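Local structure of major royal jelly protein 1 (Apis mellifera, 5YYL) at residues His333-Leu336 and Glu337-Ile341. The protein is the most abundant protein of royal jelly, binds the sterol 24-methylenecholesterol, and probably serves as food for developing larvae. Numbering follows the deposited sequence.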
ATOM      1  N   HIS A 333      15.431  29.583  27.299  1.00 42.92           N
ATOM      2  CA  HIS A 333      14.294  30.431  27.672  1.00 47.07           C
ATOM      3  C   HIS A 333      14.315  30.843  29.152  1.00 46.58           C
ATOM      4  O   HIS A 333      13.847  31.930  29.493  1.00 44.62           O
ATOM      5  CB  HIS A 333      12.961  29.745  27.348  1.00 50.44           C
ATOM      6  CG  HIS A 333      12.744  29.510  25.884  1.00 58.32           C
ATOM      7  ND1 HIS A 333      12.756  28.252  25.316  1.00 61.43           N
ATOM      8  CD2 HIS A 333      12.528  30.376  24.867  1.00 60.63           C
ATOM      9  CE1 HIS A 333      12.547  28.350  24.016  1.00 61.42           C
ATOM     10  NE2 HIS A 333      12.392  29.629  23.720  1.00 63.88           N
ATOM     11  N   ARG A 334      14.856  29.981  30.011  1.00 45.24           N
ATOM     12  CA  ARG A 334      14.984  30.275  31.432  1.00 43.87           C
ATOM     13  C   ARG A 334      16.264  31.051  31.693  1.00 43.03           C
ATOM     14  O   ARG A 334      17.104  31.230  30.798  1.00 43.36           O
ATOM     15  CB  ARG A 334      14.990  29.003  32.284  1.00 44.06           C
ATOM     16  CG  ARG A 334      13.889  28.000  32.021  1.00 46.13           C
ATOM     17  CD  ARG A 334      12.671  28.106  32.911  1.00 50.07           C
ATOM     18  NE  ARG A 334      11.827  26.926  32.673  1.00 56.57           N
ATOM     19  CZ  ARG A 334      10.811  26.517  33.440  1.00 57.86           C
ATOM     20  NH1 ARG A 334      10.460  27.194  34.539  1.00 59.17           N
ATOM     21  NH2 ARG A 334      10.140  25.412  33.097  1.00 56.87           N
ATOM     22  N   THR A 335      16.391  31.530  32.928  1.00 41.70           N
ATOM     23  CA  THR A 335      17.544  32.299  33.354  1.00 42.69           C
ATOM     24  C   THR A 335      18.666  31.340  33.762  1.00 41.33           C
ATOM     25  O   THR A 335      18.410  30.295  34.362  1.00 41.85           O
ATOM     26  CB  THR A 335      17.202  33.232  34.544  1.00 43.83           C
ATOM     27  OG1 THR A 335      16.814  32.457  35.685  1.00 43.11           O
ATOM     28  CG2 THR A 335      16.075  34.199  34.175  1.00 44.66           C
ATOM     29  N   LEU A 336      19.899  31.708  33.438  1.00 39.19           N
ATOM     30  CA  LEU A 336      21.033  30.864  33.694  1.00 39.44           C
ATOM     31  C   LEU A 336      21.361  30.874  35.170  1.00 39.81           C
ATOM     32  O   LEU A 336      22.062  31.762  35.644  1.00 40.95           O
ATOM     33  CB  LEU A 336      22.229  31.312  32.829  1.00 39.18           C
ATOM     34  CG  LEU A 336      23.439  30.385  32.733  1.00 38.90           C
ATOM     35  CD1 LEU A 336      23.072  28.960  32.328  1.00 39.41           C
ATOM     36  CD2 LEU A 336      24.431  30.979  31.752  1.00 37.88           C
ATOM     37  N   GLU A 337      20.829  29.894  35.892  1.00 41.43           N
ATOM     38  CA  GLU A 337      21.157  29.711  37.308  1.00 44.81           C
ATOM     39  C   GLU A 337      20.881  28.296  37.756  1.00 44.19           C
ATOM     40  O   GLU A 337      20.149  27.577  37.092  1.00 44.67           O
ATOM     41  CB  GLU A 337      20.404  30.715  38.196  1.00 48.43           C
ATOM     42  CG  GLU A 337      18.973  31.041  37.785  1.00 50.79           C
ATOM     43  CD  GLU A 337      18.362  32.190  38.593  1.00 52.69           C
ATOM     44  OE1 GLU A 337      19.109  33.034  39.155  1.00 52.69           O
ATOM     45  OE2 GLU A 337      17.116  32.257  38.651  1.00 53.16           O
ATOM     46  N   ARG A 338      21.430  27.944  38.918  1.00 43.98           N
ATOM     47  CA  ARG A 338      21.341  26.596  39.507  1.00 44.87           C
ATOM     48  C   ARG A 338      19.955  25.962  39.490  1.00 46.57           C
ATOM     49  O   ARG A 338      19.836  24.794  39.145  1.00 43.55           O
ATOM     50  CB  ARG A 338      21.782  26.605  40.977  1.00 48.36           C
ATOM     51  CG  ARG A 338      23.189  27.057  41.274  1.00 50.11           C
ATOM     52  CD  ARG A 338      24.240  25.988  41.107  1.00 49.86           C
ATOM     53  NE  ARG A 338      24.209  24.980  42.156  1.00 50.19           N
ATOM     54  CZ  ARG A 338      25.260  24.262  42.564  1.00 52.16           C
ATOM     55  NH1 ARG A 338      26.492  24.447  42.054  1.00 48.47           N
ATOM     56  NH2 ARG A 338      25.076  23.363  43.533  1.00 55.04           N
ATOM     57  N   HIS A 339      18.916  26.714  39.867  1.00 51.25           N
ATOM     58  CA  HIS A 339      17.545  26.161  39.940  1.00 53.96           C
ATOM     59  C   HIS A 339      16.904  25.837  38.567  1.00 47.22           C
ATOM     60  O   HIS A 339      15.872  25.154  38.504  1.00 46.48           O
ATOM     61  CB  HIS A 339      16.623  27.030  40.827  1.00 63.24           C
ATOM     62  CG  HIS A 339      15.989  28.200  40.128  1.00 72.86           C
ATOM     63  ND1 HIS A 339      14.678  28.182  39.690  1.00 79.83           N
ATOM     64  CD2 HIS A 339      16.471  29.430  39.825  1.00 75.45           C
ATOM     65  CE1 HIS A 339      14.388  29.343  39.126  1.00 80.59           C
ATOM     66  NE2 HIS A 339      15.459  30.118  39.195  1.00 79.11           N
ATOM     67  N   ASN A 340      17.523  26.308  37.485  1.00 41.23           N
ATOM     68  CA  ASN A 340      17.145  25.919  36.119  1.00 38.12           C
ATOM     69  C   ASN A 340      18.026  24.838  35.452  1.00 36.66           C
ATOM     70  O   ASN A 340      17.737  24.420  34.328  1.00 38.58           O
ATOM     71  CB  ASN A 340      17.098  27.179  35.251  1.00 36.88           C
ATOM     72  CG  ASN A 340      16.063  28.165  35.721  1.00 34.18           C
ATOM     73  OD1 ASN A 340      15.063  27.781  36.326  1.00 32.81           O
ATOM     74  ND2 ASN A 340      16.293  29.441  35.449  1.00 32.26           N
ATOM     75  N   ILE A 341      19.093  24.412  36.132  1.00 34.09           N
ATOM     76  CA  ILE A 341      19.962  23.329  35.689  1.00 32.71           C
ATOM     77  C   ILE A 341      19.484  22.015  36.316  1.00 33.32           C
ATOM     78  O   ILE A 341      19.384  21.914  37.538  1.00 32.90           O
ATOM     79  CB  ILE A 341      21.429  23.629  36.066  1.00 30.68           C
ATOM     80  CG1 ILE A 341      21.888  24.829  35.248  1.00 31.38           C
ATOM     81  CG2 ILE A 341      22.340  22.432  35.827  1.00 29.66           C
ATOM     82  CD1 ILE A 341      23.163  25.474  35.731  1.00 31.86           C
TER
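Asn340 folds back onto Thr335 and closes the connection between strand 326-331 and the outermost strand 342-346 of a four-stranded antiparallel sheet in this beta-propeller-clan domain. The closing bond runs from Asn340 ND2 to Thr335 O at 2.5 Å. Its N-H...O angle of 171° is nearly straight, and the donor lies in the carbonyl plane on a lone pair, at a C=O...N angle of 132°. The acceptor is likewise almost within the Asn340 amide plane, so neither flat group is twisted away from the bond. Arg334 meets the same amide through its base: CB packs 3.5 Å from Asn340 ND2, while the chain beyond bends at chi2, so the contact is made by CB and not by the guanidinium.

A second, looser link lies beside it. Thr335 and Glu337 point the same way, and Thr335 OG1 gives a weak hydrogen bond to Glu337 OE2 at 3.0 Å. With chi1 at 38°, Glu337 CG sits between its own backbone N and carbonyl carbon, and the extended chain beyond delivers the carboxylate to that hydroxyl.

Further out, the 3-10 turn 338-340 carries Asn340 back toward Thr335, with Asn340 N bonded to Glu337 O at 2.9 Å. Trp330 NE1 adds a weak hydrogen bond to Thr335 O. Glu337 OE2 also lies in plane at the edge of the His339 ring, where His339 NE2 gives it a weak hydrogen bond of 2.8 Å.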